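Long-range contacts in putative 4-Hydroxy-2-oxoglutarate aldolase / 2-dehydro-3-deoxyphosphogluconate aldolase (Yersinia enterocolitica, PDB 3LM7), which is a putative aldolase of the KDGP aldolase family, whose members belong to the TIM-barrel class of folds: residues 8-13 with 215-220; 188-193 with 211-216. One frame throughout, in Å; residues are numbered along the deposited sequence.

How the contacts relate
Both contacts involve the chain that follows helix 201-211, and they share Lys-215 and Val-216. Contact 2 is the buried one: it sets this chain beside strand 189-192, with backbone pairing, valine, leucine and proline packing, and a potassium ion at its far end. Contact 1 is only partly buried. There the N-terminal loop ahead of strand 17-20 leans on the same chain, mainly through an aromatic ring, with polar bonds to Asp-13, one of them shared through a water. Lys-215 serves both, its inner methylenes lying against Trp-189 and its outer ones against Tyr-10. A probable hydrogen bond from Ile-217 N to Leu-190 O (2.9 Å) continues the pairing from contact 2 into contact 1.

Contact 1. Residues 8-13 with 215-220; sequences PNYYRD and KVIPHI
This is a contact made mostly by side chains, between the N-terminal loop leading to strand 17-20 and the extended chain after helix 201-211, with a lysine laid across a tyrosine at its centre. CD of Lys-215 sits almost squarely over the Tyr-10 ring, 3.5 Å from the centroid and 6° off the ring normal, a CH-pi contact. The ammonium lies too far along for more than a weak cation-pi attraction. Pro-8 CB rests on the opposite face, nearer the rim, so the ring is held between the two. At the ring's edge, Ile-217 CG1 comes within 3.8 Å of Tyr-10 CE1. Two bends in the lysine chain carry it over the ring and bring NZ within reach of Asp-13. Lys-215 NZ donates to Asp-13 O at 3.0 Å, tilted 25° from the carbonyl plane. The carboxylate adds a long salt bridge, Asp-13 OD1 to Lys-215 NZ at 3.8 Å, and a water accepts from NZ while donating to OD1. Backbone hydrogen bonds join Lys-215 and Ile-217 to Leu-190, Val-216 to Arg-14 and Cys-16, and Pro-218 to Asn-18. The 215-220 chain thus lies between strands 17-20 and 189-192, the first and last of the parallel sheet, as expected where a TIM-type barrel closes.

Contact 2. Residues 188-193 with 211-216; sequences FWLEPT and AGVTKV. With K (potassium ion), chain E.
Leu-190 and Val-216 form a single backbone bridge between strand 189-192 and the chain after helix 201-211, and the tight packing gathers round it. Leu-190 N donates to Lys-215 O at 3.2 Å, a fairly straight bond with 162° at the hydrogen, and Val-216 CA brings its hydrogen to Leu-190 O at 3.3 Å. On one flank Val-213 CG1 meets Leu-190 CB at 3.9 Å; chi1 of -173° sets Val-216 CG1 opposite the backbone N, where it meets Pro-192 CD at 4.0 Å. On the other, Trp-189 and Lys-215 run side by side, CG of the lysine 3.6 Å from the centroid of the indole's five-membered ring, over its face. The returning chain takes the place expected of the next strand in the beta-alpha-beta course of a TIM-type barrel, and the helix before it ends in a Schellman motif with Gly-212, at positive phi, as its C-prime residue. Toward Thr-214 the fit is looser. A water links the two chains, donating to Phe-188 O at 2.7 Å and accepting from Thr-214 N, and Thr-214 packs on Thr-214 of the second subunit. Farther out, Ala-211 O binds the potassium ion at 2.6 Å, alongside four waters and Ala-211 O of the second subunit.

Contact 1. Residues 8-13 with 215-220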
loop_
_atom_site.group_PDB
_atom_site.type_symbol
_atom_site.label_atom_id
_atom_site.label_comp_id
_atom_site.label_asym_id
_atom_site.label_seq_id
_atom_site.Cartn_x
_atom_site.Cartn_y
_atom_site.Cartn_z
ATOM N N PRO A 8 8.950 0.581 10.072
ATOM C CA PRO A 8 8.510 1.802 10.767
ATOM C C PRO A 8 7.058 1.677 11.269
ATOM O O PRO A 8 6.229 0.937 10.683
ATOM C CB PRO A 8 8.533 2.893 9.661
ATOM C CG PRO A 8 9.689 2.393 8.760
ATOM C CD PRO A 8 9.437 0.884 8.715
ATOM N N ASN A 9 6.739 2.444 12.308
ATOM C CA ASN A 9 5.331 2.506 12.798
ATOM C C ASN A 9 4.575 3.579 12.050
ATOM O O ASN A 9 4.363 4.681 12.542
ATOM C CB ASN A 9 5.308 2.866 14.298
ATOM C CG ASN A 9 3.862 2.797 14.919
ATOM O OD1 ASN A 9 2.863 2.314 14.282
ATOM N ND2 ASN A 9 3.754 3.298 16.196
ATOM N N TYR A 10 4.144 3.271 10.840
ATOM C CA TYR A 10 3.449 4.248 10.066
ATOM C C TYR A 10 2.109 4.505 10.724
ATOM O O TYR A 10 1.456 3.598 11.206
ATOM C CB TYR A 10 3.136 3.705 8.670
ATOM C CG TYR A 10 4.381 3.265 7.907
ATOM C CD1 TYR A 10 5.140 4.174 7.181
ATOM C CD2 TYR A 10 4.736 1.888 7.869
ATOM C CE1 TYR A 10 6.297 3.776 6.452
ATOM C CE2 TYR A 10 5.853 1.481 7.147
ATOM C CZ TYR A 10 6.621 2.426 6.439
ATOM O OH TYR A 10 7.666 1.934 5.671
ATOM N N TYR A 11 1.694 5.746 10.674
ATOM C CA TYR A 11 0.367 6.067 11.170
ATOM C C TYR A 11 -0.630 5.582 10.136
ATOM O O TYR A 11 -0.553 5.974 8.933
ATOM C CB TYR A 11 0.238 7.558 11.346
ATOM C CG TYR A 11 -1.185 7.975 11.744
ATOM C CD1 TYR A 11 -1.633 7.820 13.107
ATOM C CD2 TYR A 11 -2.052 8.520 10.798
ATOM C CE1 TYR A 11 -2.941 8.222 13.488
ATOM C CE2 TYR A 11 -3.361 8.902 11.161
ATOM C CZ TYR A 11 -3.776 8.755 12.503
ATOM O OH TYR A 11 -5.047 9.138 12.812
ATOM N N ARG A 12 -1.601 4.763 10.583
ATOM C CA ARG A 12 -2.594 4.134 9.662
ATOM C C ARG A 12 -1.977 3.573 8.398
ATOM O O ARG A 12 -2.550 3.675 7.290
ATOM C CB ARG A 12 -3.701 5.125 9.261
ATOM C CG ARG A 12 -4.524 5.555 10.488
ATOM C CD ARG A 12 -5.843 6.155 10.084
ATOM N NE ARG A 12 -6.527 6.383 11.351
ATOM C CZ ARG A 12 -7.704 6.985 11.476
ATOM N NH1 ARG A 12 -8.349 7.386 10.374
ATOM N NH2 ARG A 12 -8.229 7.178 12.703
ATOM N N ASP A 13 -0.801 2.992 8.566
ATOM C CA ASP A 13 -0.108 2.313 7.488
ATOM C C ASP A 13 0.228 3.152 6.321
ATOM O O ASP A 13 0.485 2.595 5.257
ATOM C CB ASP A 13 -0.902 1.116 6.977
ATOM C CG ASP A 13 -0.412 -0.150 7.594
ATOM O OD1 ASP A 13 0.856 -0.461 7.469
ATOM O OD2 ASP A 13 -1.278 -0.764 8.261
ATOM N N LYS A 215 3.390 4.309 1.096
ATOM C CA LYS A 215 4.084 4.730 2.320
ATOM C C LYS A 215 4.866 5.965 2.031
ATOM O O LYS A 215 5.654 6.021 1.034
ATOM C CB LYS A 215 5.067 3.636 2.751
ATOM C CG LYS A 215 4.382 2.225 2.966
ATOM C CD LYS A 215 3.777 2.088 4.271
ATOM C CE LYS A 215 3.328 0.661 4.595
ATOM N NZ LYS A 215 2.056 0.399 3.914
ATOM N N VAL A 216 4.723 6.941 2.911
ATOM C CA VAL A 216 5.415 8.212 2.756
ATOM C C VAL A 216 6.194 8.483 4.020
ATOM O O VAL A 216 5.640 8.336 5.117
ATOM C CB VAL A 216 4.412 9.403 2.519
ATOM C CG1 VAL A 216 5.212 10.664 2.187
ATOM C CG2 VAL A 216 3.448 9.013 1.369
ATOM N N ILE A 217 7.482 8.804 3.887
ATOM C CA ILE A 217 8.345 9.021 5.071
ATOM C C ILE A 217 8.976 10.408 4.858
ATOM O O ILE A 217 10.033 10.542 4.257
ATOM C CB ILE A 217 9.442 7.909 5.274
ATOM C CG1 ILE A 217 8.769 6.539 5.474
ATOM C CG2 ILE A 217 10.376 8.269 6.531
ATOM C CD1 ILE A 217 9.803 5.299 5.472
ATOM N N PRO A 218 8.283 11.471 5.304
ATOM C CA PRO A 218 8.858 12.806 5.066
ATOM C C PRO A 218 9.966 13.062 6.068
ATOM O O PRO A 218 9.847 12.603 7.215
ATOM C CB PRO A 218 7.683 13.756 5.336
ATOM C CG PRO A 218 6.809 13.041 6.278
ATOM C CD PRO A 218 6.911 11.534 5.859
ATOM N N HIS A 219 11.005 13.797 5.667
ATOM C CA HIS A 219 12.095 14.098 6.572
ATOM C C HIS A 219 12.006 15.554 6.955
ATOM O O HIS A 219 11.834 16.373 6.076
ATOM C CB HIS A 219 13.441 13.849 5.865
ATOM C CG HIS A 219 13.693 12.404 5.598
ATOM N ND1 HIS A 219 14.828 11.767 6.041
ATOM C CD2 HIS A 219 12.947 11.465 4.961
ATOM C CE1 HIS A 219 14.790 10.495 5.660
ATOM N NE2 HIS A 219 13.675 10.289 4.983
ATOM N N ILE A 220 12.124 15.854 8.256
ATOM C CA ILE A 220 12.025 17.241 8.733
ATOM C C ILE A 220 13.165 17.524 9.701
ATOM O O ILE A 220 13.247 16.932 10.744
ATOM C CB ILE A 220 10.661 17.550 9.430
ATOM C CG1 ILE A 220 9.468 16.894 8.686
ATOM C CG2 ILE A 220 10.496 19.080 9.537
ATOM C CD1 ILE A 220 9.220 15.396 9.072
HETATM O O HOH W 1 1.277 -2.135 4.801
#

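Contact 2. Residues 188-193 with 211-216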
loop_
_atom_site.group_PDB
_atom_site.type_symbol
_atom_site.label_atom_id
_atom_site.label_comp_id
_atom_site.label_asym_id
_atom_site.label_seq_id
_atom_site.Cartn_x
_atom_site.Cartn_y
_atom_site.Cartn_z
ATOM N N PHE A 188 5.864 1.863 -5.249
ATOM C CA PHE A 188 7.125 2.186 -4.537
ATOM C C PHE A 188 6.870 3.352 -3.561
ATOM O O PHE A 188 5.862 4.053 -3.648
ATOM C CB PHE A 188 8.243 2.544 -5.542
ATOM C CG PHE A 188 9.633 2.205 -5.080
ATOM C CD1 PHE A 188 9.990 0.876 -4.788
ATOM C CD2 PHE A 188 10.633 3.214 -5.024
ATOM C CE1 PHE A 188 11.317 0.550 -4.381
ATOM C CE2 PHE A 188 11.963 2.876 -4.669
ATOM C CZ PHE A 188 12.300 1.532 -4.356
ATOM N N TRP A 189 7.735 3.473 -2.564
ATOM C CA TRP A 189 7.540 4.422 -1.461
ATOM C C TRP A 189 8.377 5.655 -1.647
ATOM O O TRP A 189 9.315 5.678 -2.455
ATOM C CB TRP A 189 7.874 3.715 -0.133
ATOM C CG TRP A 189 7.062 2.417 0.021
ATOM C CD1 TRP A 189 5.867 2.063 -0.635
ATOM C CD2 TRP A 189 7.377 1.333 0.888
ATOM N NE1 TRP A 189 5.481 0.808 -0.238
ATOM C CE2 TRP A 189 6.366 0.339 0.709
ATOM C CE3 TRP A 189 8.407 1.114 1.845
ATOM C CZ2 TRP A 189 6.370 -0.882 1.426
ATOM C CZ3 TRP A 189 8.431 -0.165 2.545
ATOM C CH2 TRP A 189 7.401 -1.124 2.312
ATOM N N LEU A 190 8.061 6.711 -0.890
ATOM C CA LEU A 190 8.676 7.998 -1.168
ATOM C C LEU A 190 9.026 8.768 0.106
ATOM O O LEU A 190 8.198 8.835 1.053
ATOM C CB LEU A 190 7.667 8.838 -1.993
ATOM C CG LEU A 190 8.099 10.245 -2.513
ATOM C CD1 LEU A 190 9.459 10.207 -3.250
ATOM C CD2 LEU A 190 6.995 10.784 -3.490
ATOM N N GLU A 191 10.227 9.383 0.116
ATOM C CA GLU A 191 10.704 10.110 1.277
ATOM C C GLU A 191 11.117 11.508 0.848
ATOM O O GLU A 191 12.298 11.746 0.500
ATOM C CB GLU A 191 11.890 9.346 1.925
ATOM C CG GLU A 191 11.600 7.831 2.088
ATOM C CD GLU A 191 12.541 7.145 3.038
ATOM O OE1 GLU A 191 13.291 7.854 3.758
ATOM O OE2 GLU A 191 12.443 5.918 3.168
ATOM N N PRO A 192 10.155 12.455 0.814
ATOM C CA PRO A 192 10.550 13.821 0.434
ATOM C C PRO A 192 11.460 14.443 1.482
ATOM O O PRO A 192 11.215 14.288 2.701
ATOM C CB PRO A 192 9.218 14.593 0.384
ATOM C CG PRO A 192 8.289 13.788 1.254
ATOM C CD PRO A 192 8.718 12.350 1.152
ATOM N N THR A 193 12.529 15.109 1.043
ATOM C CA THR A 193 13.547 15.566 2.020
ATOM C C THR A 193 14.133 16.870 1.468
ATOM O O THR A 193 14.498 16.944 0.261
ATOM C CB THR A 193 14.754 14.596 2.144
ATOM O OG1 THR A 193 14.332 13.261 2.453
ATOM C CG2 THR A 193 15.745 15.013 3.222
ATOM N N ALA A 211 -1.422 11.468 -5.021
ATOM C CA ALA A 211 -0.846 10.575 -6.060
ATOM C C ALA A 211 -1.126 9.088 -5.800
ATOM O O ALA A 211 -1.284 8.285 -6.766
ATOM C CB ALA A 211 0.691 10.833 -6.201
ATOM N N GLY A 212 -1.279 8.718 -4.532
ATOM C CA GLY A 212 -1.609 7.334 -4.163
ATOM C C GLY A 212 -0.372 6.593 -3.599
ATOM O O GLY A 212 -0.369 5.364 -3.488
ATOM N N VAL A 213 0.684 7.335 -3.239
ATOM C CA VAL A 213 1.861 6.674 -2.660
ATOM C C VAL A 213 1.488 5.895 -1.360
ATOM O O VAL A 213 0.918 6.480 -0.448
ATOM C CB VAL A 213 3.036 7.644 -2.390
ATOM C CG1 VAL A 213 4.256 6.890 -1.862
ATOM C CG2 VAL A 213 3.388 8.415 -3.671
ATOM N N THR A 214 1.832 4.614 -1.313
ATOM C CA THR A 214 1.425 3.716 -0.245
ATOM C C THR A 214 2.087 4.026 1.115
ATOM O O THR A 214 1.400 3.964 2.159
ATOM C CB THR A 214 1.685 2.281 -0.653
ATOM O OG1 THR A 214 0.916 2.076 -1.861
ATOM C CG2 THR A 214 1.087 1.329 0.393
ATOM N N LYS A 215 3.390 4.309 1.096
ATOM C CA LYS A 215 4.084 4.730 2.320
ATOM C C LYS A 215 4.866 5.965 2.031
ATOM O O LYS A 215 5.654 6.021 1.034
ATOM C CB LYS A 215 5.067 3.636 2.751
ATOM C CG LYS A 215 4.382 2.225 2.966
ATOM C CD LYS A 215 3.777 2.088 4.271
ATOM C CE LYS A 215 3.328 0.661 4.595
ATOM N NZ LYS A 215 2.056 0.399 3.914
ATOM N N VAL A 216 4.723 6.941 2.911
ATOM C CA VAL A 216 5.415 8.212 2.756
ATOM C C VAL A 216 6.194 8.483 4.020
ATOM O O VAL A 216 5.640 8.336 5.117
ATOM C CB VAL A 216 4.412 9.403 2.519
ATOM C CG1 VAL A 216 5.212 10.664 2.187
ATOM C CG2 VAL A 216 3.448 9.013 1.369
HETATM K K K E . -2.369 8.512 -9.177
HETATM O O HOH W 2 3.199 3.400 -3.565
HETATM O O HOH W 3 -0.122 7.017 -10.377
HETATM O O HOH W 4 -3.245 8.739 -12.095
HETATM O O HOH W 5 -2.566 11.322 -9.240
HETATM O O HOH W 6 -4.672 9.682 -7.740
#